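A197 (Sulfolobus turreted icosahedral virus, PDB 2C0N) probably acts as a glycosyltransferase of the GT-A fold, transferring sugar from an activated donor to an acceptor not yet identified. Local coordinates at residues 4-9 against 55-60; 82-87 against 121-126; 15-20 against 63-68; 114-119 against 153-158. All coordinates share one frame; numbering follows the deposited sequence.

In the fold
Interactions 1 and 2 are consecutive steps across one mixed sheet: strands 3-8 and 56-60 pair in parallel, strand 120-124 joins the far edge of 56-60 in antiparallel fashion, and 84-88 follows it. Their centres lie about 11 Å apart. In interaction 3 a helix packs on strand 64-66, its centre about 13 Å from that of interaction 1, with Leu-60 touching both of its sides. Interaction 4 has its centre about 11 Å from that of interaction 2. Along the chain the segments of 1 and 3 alternate, as do those of 2 and 4, and interaction 1 closes before 2 and 4 open. Interactions 1 and 2 build the sheet; 3 and 4 bring helices against it and the small sheet beside it.

Interaction 1: 4-9 against 55-60; sequences LFFIPS and DTLAFL
Leu-4, Phe-5 and Phe-6 of strand 4-8 pair in register with Leu-57, Ala-58 and Phe-59 of strand 56-60. The strands run parallel, with axes 4.6 Å apart at closest approach and inclined by 29°, a clear twist. Four backbone bonds alternate in direction: Leu-4 N to Thr-56 O, Ala-58 N to Leu-4 O, Phe-6 N to Ala-58 O (2.7 Å) and Leu-60 N to Phe-6 O. All are nearly straight at hydrogen. Beyond them, Ile-7 CA lies 3.1 Å from Leu-60 O in a CA-H...O contact.

On the face carrying Phe-5, the methyl CB of Ala-58 sits over the ring centre, 3.7 Å from the Phe-5 centroid and 12° off the ring normal, a CH-pi contact. Leu-60 CD2 reaches Phe-5 CD2 obliquely at 4.1 Å, while its CB lies alongside Ile-7 CG1. On the other face, Leu-57 holds CG anti to its nitrogen (chi1 -164°), which brings CD2 to 3.7 Å from Phe-6 CD1, the two side chains meeting nearly at right angles. The same methyl covers a face of the Phe-59 ring, and Phe-59 CD1 packs on Phe-6 CB at 4.0 Å.

Helix 15-23 covers Ile-7 and Leu-60, whereas helix 37-50 covers Phe-6 and Leu-57. Neighbouring parallel strands with helices on both faces are typical of the Rossmann-like nucleotide-binding core of GT-A glycosyltransferases.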
loop_
_atom_site.group_PDB
_atom_site.type_symbol
_atom_site.label_atom_id
_atom_site.label_comp_id
_atom_site.label_asym_id
_atom_site.label_seq_id
_atom_site.Cartn_x
_atom_site.Cartn_y
_atom_site.Cartn_z
ATOM N N LEU A 4 -14.027 -8.486 6.786
ATOM C CA LEU A 4 -13.537 -7.173 6.477
ATOM C C LEU A 4 -12.360 -6.869 7.402
ATOM O O LEU A 4 -12.504 -6.822 8.647
ATOM C CB LEU A 4 -14.629 -6.129 6.654
ATOM C CG LEU A 4 -14.323 -4.719 6.148
ATOM C CD1 LEU A 4 -13.841 -4.756 4.716
ATOM C CD2 LEU A 4 -15.549 -3.885 6.254
ATOM N N PHE A 5 -11.197 -6.685 6.779
ATOM C CA PHE A 5 -9.974 -6.365 7.508
ATOM C C PHE A 5 -9.864 -4.862 7.792
ATOM O O PHE A 5 -9.997 -4.057 6.906
ATOM C CB PHE A 5 -8.740 -6.820 6.733
ATOM C CG PHE A 5 -8.497 -8.286 6.812
ATOM C CD1 PHE A 5 -9.316 -9.166 6.117
ATOM C CD2 PHE A 5 -7.479 -8.801 7.582
ATOM C CE1 PHE A 5 -9.112 -10.528 6.202
ATOM C CE2 PHE A 5 -7.265 -10.159 7.677
ATOM C CZ PHE A 5 -8.094 -11.023 6.961
ATOM N N PHE A 6 -9.567 -4.506 9.026
ATOM C CA PHE A 6 -9.324 -3.117 9.377
ATOM C C PHE A 6 -7.888 -3.041 9.828
ATOM O O PHE A 6 -7.477 -3.752 10.752
ATOM C CB PHE A 6 -10.273 -2.652 10.467
ATOM C CG PHE A 6 -11.686 -2.416 9.978
ATOM C CD1 PHE A 6 -12.560 -3.462 9.853
ATOM C CD2 PHE A 6 -12.095 -1.153 9.593
ATOM C CE1 PHE A 6 -13.846 -3.263 9.371
ATOM C CE2 PHE A 6 -13.366 -0.936 9.115
ATOM C CZ PHE A 6 -14.238 -1.974 9.003
ATOM N N ILE A 7 -7.127 -2.187 9.152
ATOM C CA ILE A 7 -5.702 -2.085 9.342
ATOM C C ILE A 7 -5.361 -0.681 9.867
ATOM O O ILE A 7 -5.346 0.257 9.090
ATOM C CB ILE A 7 -4.971 -2.382 8.012
ATOM C CG1 ILE A 7 -5.301 -3.806 7.523
ATOM C CG2 ILE A 7 -3.441 -2.074 8.197
ATOM C CD1 ILE A 7 -5.046 -4.074 6.005
ATOM N N PRO A 8 -5.090 -0.531 11.184
ATOM C CA PRO A 8 -4.695 0.772 11.747
ATOM C C PRO A 8 -3.338 1.147 11.183
ATOM O O PRO A 8 -2.418 0.336 11.269
ATOM C CB PRO A 8 -4.589 0.490 13.253
ATOM C CG PRO A 8 -5.243 -0.762 13.480
ATOM C CD PRO A 8 -5.232 -1.549 12.228
ATOM N N SER A 9 -3.229 2.280 10.527
ATOM C CA SER A 9 -1.915 2.694 10.020
ATOM C C SER A 9 -1.466 4.023 10.560
ATOM O O SER A 9 -2.251 4.737 11.193
ATOM C CB SER A 9 -1.940 2.724 8.498
ATOM O OG SER A 9 -2.396 3.957 8.070
ATOM N N ASP A 55 -19.365 -10.381 8.063
ATOM C CA ASP A 55 -19.737 -11.216 9.210
ATOM C C ASP A 55 -18.693 -11.100 10.298
ATOM O O ASP A 55 -18.967 -11.392 11.458
ATOM C CB ASP A 55 -19.750 -12.698 8.823
ATOM C CG ASP A 55 -20.690 -13.008 7.682
ATOM O OD1 ASP A 55 -21.850 -12.574 7.730
ATOM O OD2 ASP A 55 -20.247 -13.701 6.745
ATOM N N THR A 56 -17.464 -10.788 9.888
ATOM C CA THR A 56 -16.313 -10.839 10.751
ATOM C C THR A 56 -15.479 -9.581 10.557
ATOM O O THR A 56 -15.190 -9.184 9.440
ATOM C CB THR A 56 -15.492 -12.125 10.470
ATOM O OG1 THR A 56 -16.335 -13.272 10.719
ATOM C CG2 THR A 56 -14.276 -12.211 11.363
ATOM N N LEU A 57 -15.125 -8.961 11.663
ATOM C CA LEU A 57 -14.195 -7.837 11.671
ATOM C C LEU A 57 -12.851 -8.431 12.024
ATOM O O LEU A 57 -12.693 -8.975 13.126
ATOM C CB LEU A 57 -14.609 -6.822 12.733
ATOM C CG LEU A 57 -14.006 -5.405 12.649
ATOM C CD1 LEU A 57 -14.679 -4.483 13.620
ATOM C CD2 LEU A 57 -12.555 -5.436 12.952
ATOM N N ALA A 58 -11.898 -8.320 11.102
ATOM C CA ALA A 58 -10.528 -8.751 11.363
ATOM C C ALA A 58 -9.682 -7.514 11.568
ATOM O O ALA A 58 -9.629 -6.659 10.671
ATOM C CB ALA A 58 -10.001 -9.548 10.211
ATOM N N PHE A 59 -9.055 -7.377 12.748
ATOM C CA PHE A 59 -8.003 -6.351 12.944
ATOM C C PHE A 59 -6.645 -6.943 12.594
ATOM O O PHE A 59 -6.305 -8.050 13.066
ATOM C CB PHE A 59 -7.960 -5.921 14.405
ATOM C CG PHE A 59 -9.003 -4.926 14.772
ATOM C CD1 PHE A 59 -9.100 -3.732 14.102
ATOM C CD2 PHE A 59 -9.846 -5.164 15.838
ATOM C CE1 PHE A 59 -10.031 -2.769 14.473
ATOM C CE2 PHE A 59 -10.800 -4.198 16.188
ATOM C CZ PHE A 59 -10.877 -3.029 15.506
ATOM N N LEU A 60 -5.899 -6.209 11.780
ATOM C CA LEU A 60 -4.563 -6.549 11.362
ATOM C C LEU A 60 -3.726 -5.310 11.429
ATOM O O LEU A 60 -4.018 -4.348 10.724
ATOM C CB LEU A 60 -4.568 -7.122 9.933
ATOM C CG LEU A 60 -3.262 -7.722 9.395
ATOM C CD1 LEU A 60 -2.842 -8.896 10.202
ATOM C CD2 LEU A 60 -3.469 -8.130 7.944
#

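Interaction 2: 82-87 against 121-126; sequences YDVVCG and TFIKRE
Val-85 and Phe-122 form a hydrogen-bonded antiparallel pair, flanked by the non-hydrogen-bonded pairs Val-84 with Ile-123 and Cys-86 with Thr-121; the strand directions differ by 173°. Backbone bonds come first: Val-85 N to Phe-122 O and Phe-122 N to Val-85 O, each 2.9 Å, and then Lys-124 N to Asp-83 O at 3.1 Å. Val-85 O also lies at the edge of the Phe-122 ring, 3.6 Å from CD1.

Apolar contacts occupy the face of Val-84. Its two methyls divide the work: CG1, anti to the backbone N (chi1 172°), meets Thr-121 CG2 at 3.5 Å, and CG2 lies beside Ile-123 CG2 at 4.0 Å.

Polar side-chain contacts gather at Lys-124, the N-cap residue of helix 125-128. Its chain is extended beyond CG and runs back across Asp-83, bringing NZ to Tyr-82 O in a weak bond of 3.0 Å. NZ also bonds to Phe-78 O. Asp-83 OD1 stays 4.2 Å from Lys-124 NZ, beyond a salt bridge, and OD2 accepts from Arg-161 N.

The ammonium group is therefore held mainly by backbone carbonyls, while the nearby carboxylate touches Lys-124 CE and probably adds electrostatic attraction without a salt bridge.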
loop_
_atom_site.group_PDB
_atom_site.type_symbol
_atom_site.label_atom_id
_atom_site.label_comp_id
_atom_site.label_asym_id
_atom_site.label_seq_id
_atom_site.Cartn_x
_atom_site.Cartn_y
_atom_site.Cartn_z
ATOM N N TYR A 82 -17.191 -19.457 19.901
ATOM C CA TYR A 82 -16.224 -18.414 20.246
ATOM C C TYR A 82 -16.620 -17.050 19.686
ATOM O O TYR A 82 -17.245 -16.948 18.624
ATOM C CB TYR A 82 -14.812 -18.833 19.836
ATOM C CG TYR A 82 -14.337 -19.942 20.700
ATOM C CD1 TYR A 82 -13.832 -19.686 21.973
ATOM C CD2 TYR A 82 -14.440 -21.252 20.288
ATOM C CE1 TYR A 82 -13.421 -20.718 22.804
ATOM C CE2 TYR A 82 -14.023 -22.300 21.099
ATOM C CZ TYR A 82 -13.516 -22.023 22.363
ATOM O OH TYR A 82 -13.143 -23.061 23.170
ATOM N N ASP A 83 -16.230 -15.995 20.405
ATOM C CA ASP A 83 -16.456 -14.635 19.941
ATOM C C ASP A 83 -15.270 -14.046 19.190
ATOM O O ASP A 83 -15.425 -13.174 18.319
ATOM C CB ASP A 83 -16.820 -13.742 21.140
ATOM C CG ASP A 83 -18.021 -14.217 21.886
ATOM O OD1 ASP A 83 -19.051 -14.385 21.223
ATOM O OD2 ASP A 83 -17.950 -14.423 23.133
ATOM N N VAL A 84 -14.074 -14.456 19.563
ATOM C CA VAL A 84 -12.849 -13.843 19.047
ATOM C C VAL A 84 -11.868 -14.970 18.801
ATOM O O VAL A 84 -11.736 -15.880 19.637
ATOM C CB VAL A 84 -12.236 -12.892 20.067
ATOM C CG1 VAL A 84 -10.853 -12.393 19.619
ATOM C CG2 VAL A 84 -13.193 -11.735 20.348
ATOM N N VAL A 85 -11.225 -14.923 17.648
ATOM C CA VAL A 85 -10.195 -15.890 17.289
ATOM C C VAL A 85 -8.878 -15.110 17.061
ATOM O O VAL A 85 -8.851 -14.158 16.281
ATOM C CB VAL A 85 -10.603 -16.680 16.056
ATOM C CG1 VAL A 85 -9.517 -17.610 15.649
ATOM C CG2 VAL A 85 -11.890 -17.472 16.342
ATOM N N CYS A 86 -7.827 -15.522 17.769
ATOM C CA CYS A 86 -6.534 -14.795 17.814
ATOM C C CYS A 86 -5.479 -15.545 17.024
ATOM O O CYS A 86 -5.402 -16.748 17.105
ATOM C CB CYS A 86 -6.019 -14.721 19.230
ATOM S SG CYS A 86 -7.184 -13.974 20.348
ATOM N N GLY A 87 -4.682 -14.791 16.268
ATOM C CA GLY A 87 -3.502 -15.318 15.615
ATOM C C GLY A 87 -2.195 -14.952 16.322
ATOM O O GLY A 87 -2.110 -14.040 17.189
ATOM N N THR A 121 -6.547 -10.545 14.622
ATOM C CA THR A 121 -7.633 -10.901 15.505
ATOM C C THR A 121 -8.944 -10.821 14.746
ATOM O O THR A 121 -9.234 -9.807 14.131
ATOM C CB THR A 121 -7.694 -9.923 16.677
ATOM O OG1 THR A 121 -6.392 -9.744 17.246
ATOM C CG2 THR A 121 -8.645 -10.384 17.731
ATOM N N PHE A 122 -9.757 -11.875 14.828
ATOM C CA PHE A 122 -11.007 -11.971 14.127
ATOM C C PHE A 122 -12.121 -11.907 15.153
ATOM O O PHE A 122 -12.095 -12.646 16.121
ATOM C CB PHE A 122 -11.070 -13.312 13.386
ATOM C CG PHE A 122 -9.989 -13.482 12.338
ATOM C CD1 PHE A 122 -8.703 -13.848 12.705
ATOM C CD2 PHE A 122 -10.255 -13.235 11.008
ATOM C CE1 PHE A 122 -7.692 -13.982 11.763
ATOM C CE2 PHE A 122 -9.264 -13.348 10.066
ATOM C CZ PHE A 122 -7.965 -13.731 10.448
ATOM N N ILE A 123 -13.097 -11.025 14.929
ATOM C CA ILE A 123 -14.171 -10.833 15.891
ATOM C C ILE A 123 -15.514 -10.963 15.187
ATOM O O ILE A 123 -15.785 -10.296 14.214
ATOM C CB ILE A 123 -14.091 -9.466 16.595
ATOM C CG1 ILE A 123 -12.649 -9.154 17.031
ATOM C CG2 ILE A 123 -15.090 -9.423 17.708
ATOM C CD1 ILE A 123 -12.484 -7.781 17.676
ATOM N N LYS A 124 -16.388 -11.803 15.721
ATOM C CA LYS A 124 -17.656 -12.006 15.029
ATOM C C LYS A 124 -18.696 -10.909 15.285
ATOM O O LYS A 124 -18.801 -10.344 16.393
ATOM C CB LYS A 124 -18.232 -13.397 15.320
ATOM C CG LYS A 124 -18.832 -13.647 16.657
ATOM C CD LYS A 124 -19.328 -15.093 16.716
ATOM C CE LYS A 124 -19.944 -15.487 18.022
ATOM N NZ LYS A 124 -20.166 -16.974 18.164
ATOM N N ARG A 125 -19.509 -10.668 14.269
ATOM C CA ARG A 125 -20.531 -9.655 14.346
ATOM C C ARG A 125 -21.477 -9.819 15.531
ATOM O O ARG A 125 -21.819 -8.849 16.198
ATOM C CB ARG A 125 -21.338 -9.672 13.067
ATOM C CG ARG A 125 -22.522 -8.724 13.092
ATOM C CD ARG A 125 -23.144 -8.645 11.737
ATOM N NE ARG A 125 -22.322 -7.892 10.780
ATOM C CZ ARG A 125 -22.240 -6.562 10.714
ATOM N NH1 ARG A 125 -22.891 -5.795 11.570
ATOM N NH2 ARG A 125 -21.479 -5.988 9.790
ATOM N N GLU A 126 -21.944 -11.041 15.743
ATOM C CA GLU A 126 -22.849 -11.318 16.841
ATOM C C GLU A 126 -22.353 -10.752 18.155
ATOM O O GLU A 126 -23.140 -10.204 18.928
ATOM C CB GLU A 126 -23.090 -12.821 17.001
ATOM C CG GLU A 126 -24.470 -13.245 16.605
ATOM C CD GLU A 126 -24.971 -14.435 17.418
ATOM O OE1 GLU A 126 -24.148 -15.346 17.711
ATOM O OE2 GLU A 126 -26.181 -14.465 17.778
#

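Interaction 3: 15-20 against 63-68; sequences LPLIDF and DVVPIE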
loop_
_atom_site.group_PDB
_atom_site.type_symbol
_atom_site.label_atom_id
_atom_site.label_comp_id
_atom_site.label_asym_id
_atom_site.label_seq_id
_atom_site.Cartn_x
_atom_site.Cartn_y
_atom_site.Cartn_z
ATOM N N LEU A 15 5.412 -2.877 1.969
ATOM C CA LEU A 15 5.216 -3.728 0.805
ATOM C C LEU A 15 4.781 -5.138 1.135
ATOM O O LEU A 15 3.901 -5.700 0.460
ATOM C CB LEU A 15 6.483 -3.741 -0.064
ATOM C CG LEU A 15 6.418 -2.831 -1.307
ATOM C CD1 LEU A 15 6.129 -1.363 -0.985
ATOM C CD2 LEU A 15 7.677 -3.016 -2.146
ATOM N N PRO A 16 5.436 -5.757 2.101
ATOM C CA PRO A 16 5.005 -7.139 2.427
ATOM C C PRO A 16 3.520 -7.259 2.785
ATOM O O PRO A 16 2.907 -8.274 2.446
ATOM C CB PRO A 16 5.934 -7.517 3.585
ATOM C CG PRO A 16 7.140 -6.618 3.372
ATOM C CD PRO A 16 6.624 -5.355 2.881
ATOM N N LEU A 17 2.930 -6.260 3.440
ATOM C CA LEU A 17 1.483 -6.275 3.700
ATOM C C LEU A 17 0.653 -6.020 2.432
ATOM O O LEU A 17 -0.319 -6.712 2.199
ATOM C CB LEU A 17 1.092 -5.348 4.873
ATOM C CG LEU A 17 -0.406 -5.316 5.213
ATOM C CD1 LEU A 17 -0.823 -6.601 5.684
ATOM C CD2 LEU A 17 -0.637 -4.276 6.243
ATOM N N ILE A 18 1.091 -5.113 1.553
ATOM C CA ILE A 18 0.445 -4.920 0.267
ATOM C C ILE A 18 0.385 -6.221 -0.487
ATOM O O ILE A 18 -0.663 -6.572 -1.072
ATOM C CB ILE A 18 1.142 -3.857 -0.540
ATOM C CG1 ILE A 18 1.047 -2.542 0.201
ATOM C CG2 ILE A 18 0.494 -3.676 -1.942
ATOM C CD1 ILE A 18 1.822 -1.480 -0.467
ATOM N N ASP A 19 1.491 -6.960 -0.479
ATOM C CA ASP A 19 1.538 -8.250 -1.194
ATOM C C ASP A 19 0.540 -9.259 -0.653
ATOM O O ASP A 19 -0.163 -9.932 -1.430
ATOM C CB ASP A 19 2.954 -8.815 -1.165
ATOM C CG ASP A 19 3.229 -9.736 -2.318
ATOM O OD1 ASP A 19 2.725 -9.492 -3.454
ATOM O OD2 ASP A 19 3.929 -10.727 -2.071
ATOM N N PHE A 20 0.453 -9.352 0.670
ATOM C CA PHE A 20 -0.533 -10.197 1.304
ATOM C C PHE A 20 -1.950 -9.778 0.873
ATOM O O PHE A 20 -2.789 -10.636 0.541
ATOM C CB PHE A 20 -0.419 -10.090 2.836
ATOM C CG PHE A 20 -1.614 -10.611 3.557
ATOM C CD1 PHE A 20 -1.796 -11.973 3.698
ATOM C CD2 PHE A 20 -2.577 -9.764 4.023
ATOM C CE1 PHE A 20 -2.911 -12.479 4.400
ATOM C CE2 PHE A 20 -3.650 -10.251 4.705
ATOM C CZ PHE A 20 -3.829 -11.599 4.873
ATOM N N ASP A 63 1.942 -3.603 10.626
ATOM C CA ASP A 63 3.222 -4.316 10.645
ATOM C C ASP A 63 3.093 -5.825 10.882
ATOM O O ASP A 63 4.072 -6.493 11.154
ATOM C CB ASP A 63 4.204 -3.682 11.653
ATOM C CG ASP A 63 3.635 -3.502 13.031
ATOM O OD1 ASP A 63 2.528 -4.003 13.283
ATOM O OD2 ASP A 63 4.332 -2.813 13.874
ATOM N N VAL A 64 1.883 -6.351 10.772
ATOM C CA VAL A 64 1.651 -7.775 10.937
ATOM C C VAL A 64 1.209 -8.371 9.588
ATOM O O VAL A 64 0.251 -7.904 8.987
ATOM C CB VAL A 64 0.604 -8.024 12.057
ATOM C CG1 VAL A 64 0.232 -9.507 12.128
ATOM C CG2 VAL A 64 1.113 -7.522 13.413
ATOM N N VAL A 65 1.941 -9.378 9.101
ATOM C CA VAL A 65 1.708 -9.949 7.786
ATOM C C VAL A 65 1.474 -11.434 7.909
ATOM O O VAL A 65 2.406 -12.193 8.165
ATOM C CB VAL A 65 2.894 -9.703 6.813
ATOM C CG1 VAL A 65 2.593 -10.307 5.442
ATOM C CG2 VAL A 65 3.147 -8.241 6.665
ATOM N N PRO A 66 0.213 -11.859 7.755
ATOM C CA PRO A 66 -0.076 -13.264 7.892
ATOM C C PRO A 66 0.658 -14.158 6.928
ATOM O O PRO A 66 0.857 -13.813 5.734
ATOM C CB PRO A 66 -1.599 -13.324 7.712
ATOM C CG PRO A 66 -2.051 -11.941 8.100
ATOM C CD PRO A 66 -1.020 -11.075 7.562
ATOM N N ILE A 67 1.076 -15.307 7.450
ATOM C CA ILE A 67 1.720 -16.318 6.635
ATOM C C ILE A 67 0.661 -17.214 6.032
ATOM O O ILE A 67 0.686 -17.511 4.833
ATOM C CB ILE A 67 2.610 -17.241 7.443
ATOM C CG1 ILE A 67 3.780 -16.469 8.033
ATOM C CG2 ILE A 67 3.073 -18.341 6.549
ATOM C CD1 ILE A 67 4.731 -17.365 8.868
ATOM N N GLU A 68 -0.205 -17.742 6.869
ATOM C CA GLU A 68 -1.369 -18.410 6.356
ATOM C C GLU A 68 -2.502 -18.130 7.300
ATOM O O GLU A 68 -2.294 -17.826 8.506
ATOM C CB GLU A 68 -1.174 -19.921 6.161
ATOM C CG GLU A 68 -2.284 -20.557 5.300
ATOM C CD GLU A 68 -2.200 -22.068 5.200
ATOM O OE1 GLU A 68 -1.251 -22.576 4.563
ATOM O OE2 GLU A 68 -3.121 -22.746 5.735
#
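A helix packed on a strand of the central sheet of the GT-A fold defines this contact, in which Phe-20 meets Pro-66 and Val-65 fits against Pro-16 and Leu-17. Helix 15-20 approaches strand 64-66 to 8.1 Å between axes, at an angle of 34°. The side chains that meet are apolar, and no hydrogen bond crosses.

Phe-20 and Pro-66 meet in a CH-pi contact. The proline ring lies over one face of the Phe-20 ring, and its CD stands 3.8 Å from the centroid, 4° off the ring normal, nearly central. Pro-66 CB reaches further, to 3.7 Å from Phe-20 CE1. The aromatic ring gets there because CG is anti to the backbone N (chi1 164°), swinging it toward the strand.

Val-65 fits beside the first turn with its two branches separated. CG1 touches Phe-20 CB at 4.0 Å and lies 3.6 Å from Pro-16 O, while CG2 packs on Leu-17 CB at 4.0 Å and on Pro-16 CB. Leu-17 CD1 comes to 3.7 Å from Val-64 O.

Leu-60 of strand 56-60 touches Leu-17, Phe-20 and Pro-66, tying the contact to the neighbouring strand. Strand 162-173 pairs with 64-66, and its Phe-173 also meets Pro-16; Leu-15 and Ile-18 contact the second subunit.

Interaction 4: 114-119 against 153-158; sequences NGCGLG and YFFSTH
A classic beta bulge, in which Asn-114 and Gly-115 both face Tyr-100, provides the seat for Phe-155 of helix 150-158. Gly-115 CA stands over the Phe-155 ring, 3.5 Å from its centroid and 10° off the normal, a CH-pi contact. The opposite face of that ring is covered by Phe-154 CD1 from the same helix, so the ring is enclosed between its neighbour and the glycine backbone. Gly-115 meets the ring directly through its CA, and the CA atoms of Gly-115 and Phe-155 are 5.7 Å apart.

Other contacts reach the ring from Asn-114, Cys-116 and Leu-118. Phe-155 CD1 lies 3.4 Å from Asn-114 O, and CE2 lies 3.3 Å from Cys-116 O. Cys-116 SG, lodged between its own backbone N and carbonyl carbon (chi1 60°), meets Phe-155 CZ at 3.8 Å in an oblique sulfur-aromatic contact. Leu-118 CD2 slides past Phe-155 in the reverse direction, 3.8 Å from CE2, and also reaches Phe-154 CD1 at 4.3 Å.

Val-84 of strand 84-88 and Pro-160 add to the surroundings of Phe-155. An aromatic helix residue seated on a bulged two-stranded antiparallel sheet, here 99-100 with 115-116, joins this small sheet to helix 150-158, beside the main sheet of the GT-A fold.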
loop_
_atom_site.group_PDB
_atom_site.type_symbol
_atom_site.label_atom_id
_atom_site.label_comp_id
_atom_site.label_asym_id
_atom_site.label_seq_id
_atom_site.Cartn_x
_atom_site.Cartn_y
_atom_site.Cartn_z
ATOM N N ASN A 114 -7.150 -15.652 27.316
ATOM C CA ASN A 114 -7.864 -14.473 27.868
ATOM C C ASN A 114 -7.939 -13.300 26.884
ATOM O O ASN A 114 -8.922 -12.549 26.849
ATOM C CB ASN A 114 -7.230 -14.033 29.206
ATOM C CG ASN A 114 -7.545 -14.978 30.346
ATOM O OD1 ASN A 114 -8.714 -15.257 30.637
ATOM N ND2 ASN A 114 -6.505 -15.452 31.026
ATOM N N GLY A 115 -6.914 -13.129 26.062
ATOM C CA GLY A 115 -6.959 -12.104 25.042
ATOM C C GLY A 115 -5.706 -12.089 24.187
ATOM O O GLY A 115 -4.895 -13.010 24.246
ATOM N N CYS A 116 -5.562 -11.019 23.419
ATOM C CA CYS A 116 -4.414 -10.801 22.553
ATOM C C CYS A 116 -4.246 -9.292 22.318
ATOM O O CYS A 116 -4.973 -8.508 22.920
ATOM C CB CYS A 116 -4.601 -11.572 21.252
ATOM S SG CYS A 116 -6.019 -11.136 20.311
ATOM N N GLY A 117 -3.288 -8.872 21.489
ATOM C CA GLY A 117 -3.004 -7.428 21.283
ATOM C C GLY A 117 -3.811 -6.649 20.232
ATOM O O GLY A 117 -3.526 -5.453 19.962
ATOM N N LEU A 118 -4.801 -7.320 19.674
ATOM C CA LEU A 118 -5.674 -6.834 18.591
ATOM C C LEU A 118 -4.960 -6.578 17.263
ATOM O O LEU A 118 -5.464 -5.833 16.430
ATOM C CB LEU A 118 -6.463 -5.575 19.021
ATOM C CG LEU A 118 -7.387 -5.816 20.213
ATOM C CD1 LEU A 118 -7.993 -4.489 20.719
ATOM C CD2 LEU A 118 -8.453 -6.749 19.806
ATOM N N GLY A 119 -3.806 -7.201 17.056
ATOM C CA GLY A 119 -3.071 -7.044 15.837
ATOM C C GLY A 119 -3.255 -8.124 14.797
ATOM O O GLY A 119 -2.698 -8.024 13.726
ATOM N N TYR A 153 -7.942 -3.650 27.815
ATOM C CA TYR A 153 -9.253 -3.093 28.151
ATOM C C TYR A 153 -10.373 -3.886 27.481
ATOM O O TYR A 153 -11.321 -4.300 28.146
ATOM C CB TYR A 153 -9.350 -1.626 27.739
ATOM C CG TYR A 153 -10.740 -1.042 27.889
ATOM C CD1 TYR A 153 -11.675 -1.173 26.858
ATOM C CD2 TYR A 153 -11.137 -0.384 29.063
ATOM C CE1 TYR A 153 -12.942 -0.659 26.967
ATOM C CE2 TYR A 153 -12.437 0.144 29.188
ATOM C CZ TYR A 153 -13.324 -0.003 28.120
ATOM O OH TYR A 153 -14.603 0.480 28.172
ATOM N N PHE A 154 -10.259 -4.071 26.163
ATOM C CA PHE A 154 -11.299 -4.734 25.368
ATOM C C PHE A 154 -11.646 -6.110 25.953
ATOM O O PHE A 154 -12.807 -6.428 26.223
ATOM C CB PHE A 154 -10.828 -4.914 23.933
ATOM C CG PHE A 154 -11.768 -5.681 23.085
ATOM C CD1 PHE A 154 -11.524 -7.004 22.782
ATOM C CD2 PHE A 154 -12.915 -5.084 22.598
ATOM C CE1 PHE A 154 -12.404 -7.706 21.995
ATOM C CE2 PHE A 154 -13.812 -5.783 21.822
ATOM C CZ PHE A 154 -13.566 -7.086 21.520
ATOM N N PHE A 155 -10.612 -6.907 26.167
ATOM C CA PHE A 155 -10.787 -8.242 26.732
ATOM C C PHE A 155 -11.215 -8.256 28.195
ATOM O O PHE A 155 -12.070 -9.092 28.614
ATOM C CB PHE A 155 -9.509 -9.042 26.493
ATOM C CG PHE A 155 -9.318 -9.385 25.057
ATOM C CD1 PHE A 155 -10.064 -10.355 24.481
ATOM C CD2 PHE A 155 -8.409 -8.697 24.248
ATOM C CE1 PHE A 155 -9.907 -10.673 23.136
ATOM C CE2 PHE A 155 -8.274 -8.990 22.912
ATOM C CZ PHE A 155 -9.007 -9.962 22.343
ATOM N N SER A 156 -10.648 -7.357 28.998
ATOM C CA SER A 156 -10.974 -7.359 30.434
ATOM C C SER A 156 -12.399 -6.882 30.666
ATOM O O SER A 156 -13.079 -7.322 31.608
ATOM C CB SER A 156 -10.008 -6.466 31.215
ATOM O OG SER A 156 -8.695 -6.981 31.123
ATOM N N THR A 157 -12.842 -5.962 29.815
ATOM C CA THR A 157 -14.130 -5.323 29.984
ATOM C C THR A 157 -15.242 -6.143 29.378
ATOM O O THR A 157 -16.283 -6.320 29.994
ATOM C CB THR A 157 -14.144 -3.928 29.331
ATOM O OG1 THR A 157 -13.092 -3.135 29.898
ATOM C CG2 THR A 157 -15.483 -3.227 29.567
ATOM N N HIS A 158 -15.022 -6.627 28.160
ATOM C CA HIS A 158 -16.087 -7.285 27.381
ATOM C C HIS A 158 -16.055 -8.805 27.424
ATOM O O HIS A 158 -17.021 -9.441 27.035
ATOM C CB HIS A 158 -16.044 -6.767 25.955
ATOM C CG HIS A 158 -16.128 -5.278 25.889
ATOM N ND1 HIS A 158 -15.118 -4.490 25.382
ATOM C CD2 HIS A 158 -17.080 -4.432 26.334
ATOM C CE1 HIS A 158 -15.466 -3.222 25.484
ATOM N NE2 HIS A 158 -16.650 -3.159 26.065
#